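NOL1/NOP2/sun family protein (Enterococcus faecium, PDB 3M4X) probably methylates cytosine bases of ribosomal RNA, pairing an RsmB/F-type methyltransferase domain with a C-terminal PUA-like domain likely to bind RNA. Local coordinates at residues A[84-89]-A[432-437]; A[335-340]-A[396-401]. All coordinates share one frame; numbering follows the deposited sequence.

Interaction 1: residues A[84-89]-A[432-437]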
loop_
_atom_site.group_PDB
_atom_site.type_symbol
_atom_site.label_atom_id
_atom_site.label_comp_id
_atom_site.label_asym_id
_atom_site.label_seq_id
_atom_site.Cartn_x
_atom_site.Cartn_y
_atom_site.Cartn_z
ATOM N N ALA A 84 6.199 14.354 1.273
ATOM C CA ALA A 84 4.998 14.552 2.081
ATOM C C ALA A 84 3.886 13.573 1.765
ATOM O O ALA A 84 2.779 13.732 2.270
ATOM C CB ALA A 84 4.478 15.971 1.925
ATOM N N GLY A 85 4.171 12.602 0.897
ATOM C CA GLY A 85 3.211 11.558 0.573
ATOM C C GLY A 85 2.116 11.918 -0.416
ATOM O O GLY A 85 1.051 11.308 -0.398
ATOM N N TYR A 86 2.375 12.896 -1.281
ATOM C CA TYR A 86 1.374 13.328 -2.251
ATOM C C TYR A 86 1.477 12.514 -3.531
ATOM O O TYR A 86 0.658 12.641 -4.432
ATOM C CB TYR A 86 1.501 14.838 -2.542
ATOM C CG TYR A 86 0.759 15.694 -1.524
ATOM C CD1 TYR A 86 1.085 15.645 -0.181
ATOM C CD2 TYR A 86 -0.287 16.523 -1.917
ATOM C CE1 TYR A 86 0.381 16.424 0.769
ATOM C CE2 TYR A 86 -0.982 17.300 -1.002
ATOM C CZ TYR A 86 -0.645 17.247 0.339
ATOM O OH TYR A 86 -1.342 18.016 1.231
ATOM N N GLU A 87 2.506 11.686 -3.608
ATOM C CA GLU A 87 2.706 10.839 -4.772
ATOM C C GLU A 87 3.264 9.515 -4.341
ATOM O O GLU A 87 4.133 9.453 -3.471
ATOM C CB GLU A 87 3.665 11.471 -5.771
ATOM C CG GLU A 87 3.178 12.790 -6.295
ATOM C CD GLU A 87 4.121 13.397 -7.294
ATOM O OE1 GLU A 87 3.667 14.290 -8.023
ATOM O OE2 GLU A 87 5.300 12.981 -7.356
ATOM N N TYR A 88 2.737 8.462 -4.950
ATOM C CA TYR A 88 3.257 7.118 -4.768
ATOM C C TYR A 88 3.536 6.566 -6.156
ATOM O O TYR A 88 2.628 6.477 -6.986
ATOM C CB TYR A 88 2.235 6.226 -4.051
ATOM C CG TYR A 88 2.864 5.020 -3.413
ATOM C CD1 TYR A 88 3.217 5.036 -2.071
ATOM C CD2 TYR A 88 3.134 3.867 -4.156
ATOM C CE1 TYR A 88 3.811 3.944 -1.481
ATOM C CE2 TYR A 88 3.730 2.767 -3.567
ATOM C CZ TYR A 88 4.069 2.817 -2.229
ATOM O OH TYR A 88 4.663 1.741 -1.621
ATOM N N SER A 89 4.786 6.224 -6.430
ATOM C CA SER A 89 5.100 5.646 -7.735
ATOM C C SER A 89 4.730 4.167 -7.754
ATOM O O SER A 89 5.015 3.431 -6.815
ATOM C CB SER A 89 6.563 5.877 -8.137
ATOM O OG SER A 89 7.452 5.324 -7.190
ATOM N N LYS A 432 -0.168 24.188 0.637
ATOM C CA LYS A 432 -1.212 23.474 1.371
ATOM C C LYS A 432 -0.736 22.113 1.877
ATOM O O LYS A 432 -1.516 21.324 2.424
ATOM C CB LYS A 432 -2.460 23.318 0.500
ATOM C CG LYS A 432 -3.280 24.594 0.336
ATOM C CD LYS A 432 -4.554 24.307 -0.441
ATOM C CE LYS A 432 -5.256 25.602 -0.819
ATOM N NZ LYS A 432 -6.479 25.361 -1.635
ATOM N N ILE A 433 0.553 21.849 1.706
ATOM C CA ILE A 433 1.121 20.550 2.037
ATOM C C ILE A 433 1.763 20.551 3.416
ATOM O O ILE A 433 2.744 21.268 3.642
ATOM C CB ILE A 433 2.223 20.164 1.057
ATOM C CG1 ILE A 433 1.734 20.262 -0.383
ATOM C CG2 ILE A 433 2.740 18.766 1.367
ATOM C CD1 ILE A 433 2.870 20.178 -1.391
ATOM N N PRO A 434 1.227 19.727 4.337
ATOM C CA PRO A 434 1.859 19.539 5.647
ATOM C C PRO A 434 3.122 18.711 5.471
ATOM O O PRO A 434 3.052 17.566 5.003
ATOM C CB PRO A 434 0.802 18.742 6.449
ATOM C CG PRO A 434 -0.494 18.991 5.732
ATOM C CD PRO A 434 -0.084 19.060 4.262
ATOM N N VAL A 435 4.271 19.270 5.831
ATOM C CA VAL A 435 5.513 18.556 5.585
ATOM C C VAL A 435 6.177 18.008 6.835
ATOM O O VAL A 435 7.170 17.289 6.738
ATOM C CB VAL A 435 6.510 19.417 4.797
ATOM C CG1 VAL A 435 5.871 19.865 3.501
ATOM C CG2 VAL A 435 6.950 20.631 5.616
ATOM N N GLY A 436 5.627 18.328 8.009
ATOM C CA GLY A 436 6.244 17.912 9.260
ATOM C C GLY A 436 6.091 18.907 10.403
ATOM O O GLY A 436 5.554 19.995 10.216
ATOM N N PHE A 437 6.563 18.531 11.593
ATOM C CA PHE A 437 6.562 19.442 12.736
ATOM C C PHE A 437 7.855 20.247 12.865
ATOM O O PHE A 437 8.951 19.730 12.659
ATOM C CB PHE A 437 6.330 18.686 14.050
ATOM C CG PHE A 437 4.884 18.468 14.373
ATOM C CD1 PHE A 437 4.318 17.209 14.261
ATOM C CD2 PHE A 437 4.087 19.528 14.794
ATOM C CE1 PHE A 437 2.981 17.007 14.559
ATOM C CE2 PHE A 437 2.758 19.339 15.087
ATOM C CZ PHE A 437 2.199 18.076 14.971
HETATM O O HOH W 1 1.201 15.685 4.406
#

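Interaction 2: residues A[335-340]-A[396-401]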
loop_
_atom_site.group_PDB
_atom_site.type_symbol
_atom_site.label_atom_id
_atom_site.label_comp_id
_atom_site.label_asym_id
_atom_site.label_seq_id
_atom_site.Cartn_x
_atom_site.Cartn_y
_atom_site.Cartn_z
ATOM N N ASN A 335 -4.579 19.691 23.386
ATOM C CA ASN A 335 -5.465 20.821 23.628
ATOM C C ASN A 335 -5.077 22.048 22.801
ATOM O O ASN A 335 -5.906 22.587 22.068
ATOM C CB ASN A 335 -5.502 21.184 25.119
ATOM C CG ASN A 335 -6.540 20.387 25.900
ATOM O OD1 ASN A 335 -7.475 19.817 25.331
ATOM N ND2 ASN A 335 -6.383 20.357 27.218
ATOM N N ASP A 336 -3.830 22.502 22.923
ATOM C CA ASP A 336 -3.417 23.682 22.171
ATOM C C ASP A 336 -3.125 23.361 20.706
ATOM O O ASP A 336 -3.007 24.262 19.871
ATOM C CB ASP A 336 -2.267 24.453 22.849
ATOM C CG ASP A 336 -0.976 23.662 22.934
ATOM O OD1 ASP A 336 -0.562 23.055 21.920
ATOM O OD2 ASP A 336 -0.355 23.683 24.019
ATOM N N PHE A 337 -3.043 22.077 20.384
ATOM C CA PHE A 337 -2.872 21.706 18.989
ATOM C C PHE A 337 -4.209 21.285 18.379
ATOM O O PHE A 337 -4.309 21.092 17.170
ATOM C CB PHE A 337 -1.786 20.636 18.833
ATOM C CG PHE A 337 -1.484 20.274 17.400
ATOM C CD1 PHE A 337 -0.575 21.016 16.659
ATOM C CD2 PHE A 337 -2.110 19.189 16.802
ATOM C CE1 PHE A 337 -0.303 20.688 15.354
ATOM C CE2 PHE A 337 -1.841 18.852 15.496
ATOM C CZ PHE A 337 -0.932 19.600 14.764
ATOM N N HIS A 338 -5.240 21.183 19.217
ATOM C CA HIS A 338 -6.606 20.891 18.759
ATOM C C HIS A 338 -6.727 19.619 17.925
ATOM O O HIS A 338 -7.357 19.615 16.866
ATOM C CB HIS A 338 -7.225 22.083 18.004
ATOM C CG HIS A 338 -7.323 23.327 18.828
ATOM N ND1 HIS A 338 -8.464 23.669 19.524
ATOM C CD2 HIS A 338 -6.414 24.291 19.097
ATOM C CE1 HIS A 338 -8.252 24.798 20.179
ATOM N NE2 HIS A 338 -7.014 25.192 19.941
ATOM N N TYR A 339 -6.124 18.543 18.422
ATOM C CA TYR A 339 -6.366 17.200 17.897
ATOM C C TYR A 339 -7.004 16.337 18.990
ATOM O O TYR A 339 -6.568 16.362 20.139
ATOM C CB TYR A 339 -5.059 16.554 17.422
ATOM C CG TYR A 339 -5.209 15.110 16.985
ATOM C CD1 TYR A 339 -5.423 14.786 15.648
ATOM C CD2 TYR A 339 -5.146 14.071 17.910
ATOM C CE1 TYR A 339 -5.568 13.473 15.248
ATOM C CE2 TYR A 339 -5.290 12.755 17.516
ATOM C CZ TYR A 339 -5.502 12.462 16.187
ATOM O OH TYR A 339 -5.647 11.156 15.787
ATOM N N GLU A 340 -8.035 15.580 18.630
ATOM C CA GLU A 340 -8.653 14.652 19.567
ATOM C C GLU A 340 -8.645 13.224 19.013
ATOM O O GLU A 340 -9.083 12.981 17.890
ATOM C CB GLU A 340 -10.078 15.097 19.889
ATOM C CG GLU A 340 -10.773 14.266 20.956
ATOM C CD GLU A 340 -11.929 15.009 21.615
ATOM O OE1 GLU A 340 -12.442 15.987 21.022
ATOM O OE2 GLU A 340 -12.322 14.617 22.734
ATOM N N GLU A 396 -7.029 24.167 8.883
ATOM C CA GLU A 396 -7.625 25.353 9.497
ATOM C C GLU A 396 -7.670 25.256 11.020
ATOM O O GLU A 396 -7.780 26.268 11.705
ATOM C CB GLU A 396 -9.041 25.602 8.963
ATOM C CG GLU A 396 -9.990 24.414 9.099
ATOM C CD GLU A 396 -10.024 23.545 7.842
ATOM O OE1 GLU A 396 -8.946 23.152 7.329
ATOM O OE2 GLU A 396 -11.140 23.260 7.363
ATOM N N ASN A 397 -7.555 24.036 11.533
ATOM C CA ASN A 397 -7.869 23.740 12.919
ATOM C C ASN A 397 -6.673 23.730 13.857
ATOM O O ASN A 397 -6.847 23.712 15.069
ATOM C CB ASN A 397 -8.562 22.373 13.000
ATOM C CG ASN A 397 -9.945 22.376 12.374
ATOM O OD1 ASN A 397 -10.629 23.401 12.351
ATOM N ND2 ASN A 397 -10.371 21.222 11.880
ATOM N N ILE A 398 -5.466 23.691 13.305
ATOM C CA ILE A 398 -4.264 23.534 14.120
ATOM C C ILE A 398 -3.265 24.659 13.874
ATOM O O ILE A 398 -3.329 25.318 12.843
ATOM C CB ILE A 398 -3.553 22.213 13.805
ATOM C CG1 ILE A 398 -3.068 22.236 12.359
ATOM C CG2 ILE A 398 -4.481 21.015 14.053
ATOM C CD1 ILE A 398 -2.551 20.931 11.916
ATOM N N PRO A 399 -2.336 24.874 14.827
ATOM C CA PRO A 399 -1.276 25.880 14.681
ATOM C C PRO A 399 -0.337 25.523 13.530
ATOM O O PRO A 399 0.302 24.461 13.525
ATOM C CB PRO A 399 -0.532 25.821 16.026
ATOM C CG PRO A 399 -1.516 25.245 16.976
ATOM C CD PRO A 399 -2.293 24.230 16.150
ATOM N N CYS A 400 -0.283 26.413 12.550
ATOM C CA CYS A 400 0.489 26.195 11.342
ATOM C C CYS A 400 1.526 27.278 11.154
ATOM O O CYS A 400 1.302 28.435 11.495
ATOM C CB CYS A 400 -0.443 26.210 10.130
ATOM S SG CYS A 400 -1.497 24.787 10.019
ATOM N N LEU A 401 2.653 26.905 10.571
ATOM C CA LEU A 401 3.671 27.876 10.206
ATOM C C LEU A 401 3.983 27.648 8.725
ATOM O O LEU A 401 4.718 26.733 8.365
ATOM C CB LEU A 401 4.892 27.690 11.119
ATOM C CG LEU A 401 6.304 28.264 10.932
ATOM C CD1 LEU A 401 6.539 28.985 9.610
ATOM C CD2 LEU A 401 6.658 29.134 12.110
#

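Interaction 1: residues A[84-89]-A[432-437]
Apolar contact carries most of this interface, and Ile433 meets both Tyr86 and Ala84 in it. Its CG1 sits over one face of the Tyr86 ring, 4.2 Å from the centroid and 20° off the ring normal, the geometry of a CH-pi contact displaced toward the rim. The other branch, CG2, reaches the same ring at CE1 (3.4 Å from Ile433 CG2 to Tyr86 CE1) and also meets the methyl of Ala84. With CG1 anti to its own carbonyl carbon and CG2 anti to its backbone N (chi1 -53°), Ile433 turns both branches to the ring. The spacing of 3.3 Å between Ala84 CB and Ile433 CG2 is short for two methyl groups, a closely pressed contact. Pro434 comes in at the edge, near the ring plane, its CD 3.4 Å from Tyr86 OH.

The two sides belong to different parts of the protein: Ala84 to Tyr86 follow helix 80-83 in the RsmF N-terminal region, whereas Ile433 to Val435 begin strand 433-441 of the PUA-like domain. A Schellman motif ends the helix, with Gly85 as its C-prime residue at positive phi (79°), and Tyr86 follows directly.

No direct hydrogen bond crosses between the segments. A water lies between the backbones, 2.7 Å from Pro434 O and a longer 3.3 Å from Ala84 O; with other acceptors nearby, both bonds need not be made at once. Ala84 O also accepts a hydrogen bond from Lys46 NZ. The Tyr86 hydroxyl is hydrogen-bonded to Pro47 O, and Gln83 NE2 to Val435 O.

Interaction 2: residues A[335-340]-A[396-401]
The Phe337 ring has Ile398 over one face: CB stands 4.0 Å from the centroid and 18° off the normal, a CH-pi contact shifted toward the rim. The two side chains run alongside each other in the same direction, which brings Ile398 CD1 to 3.5 Å from Phe337 CZ. Pro399 approaches the ring obliquely, with its CD 3.7 Å from Phe337 CD1. The imidazole of His338 has the backbone O of Asn335 above its centre, 3.4 Å from the plane, while His338 CB meets Asn397 O across the contact at 3.4 Å.

Phe337 has CG anti to the backbone N (chi1 -176°), a torsion that carries the ring beside Ile398. Backbone oxygens also lie against these side chains: Phe337 O is 3.1 Å from Ile398 CG2, and Asp336 O is 3.4 Å from Pro399 CG. No hydrogen bond links the two segments. Phe333 and Phe437 also meet the Phe337 ring.

His338, at positive phi (55°), is the C-prime residue of a Schellman motif (its His338 N to Asn335 O bond is weak) ending helix 324-336; the residues leaving the helix meet the loop that leads into strand 400-403 of the PUA-like domain's sheet.

In the fold
Along the chain the order is 84-89, 335-340, 396-401, 432-437, so both halves of interaction 2 fall between those of interaction 1. Their centres lie 18 Å apart, on the same side of the chain's centre, and both reach one five-stranded mixed sheet in which strand 426-430 separates strands 400-403 and 433-441. Phe437 and Phe337 join them directly, with 3.4 Å between Phe437 CE2 and Phe337 CE1 and ring planes at about 55°. The PUA-like domain thus meets the turn after helix 80-83 through interaction 1 and the C-terminal end of helix 324-336 through interaction 2, so that it touches both the N-terminal region and the first C-terminal domain.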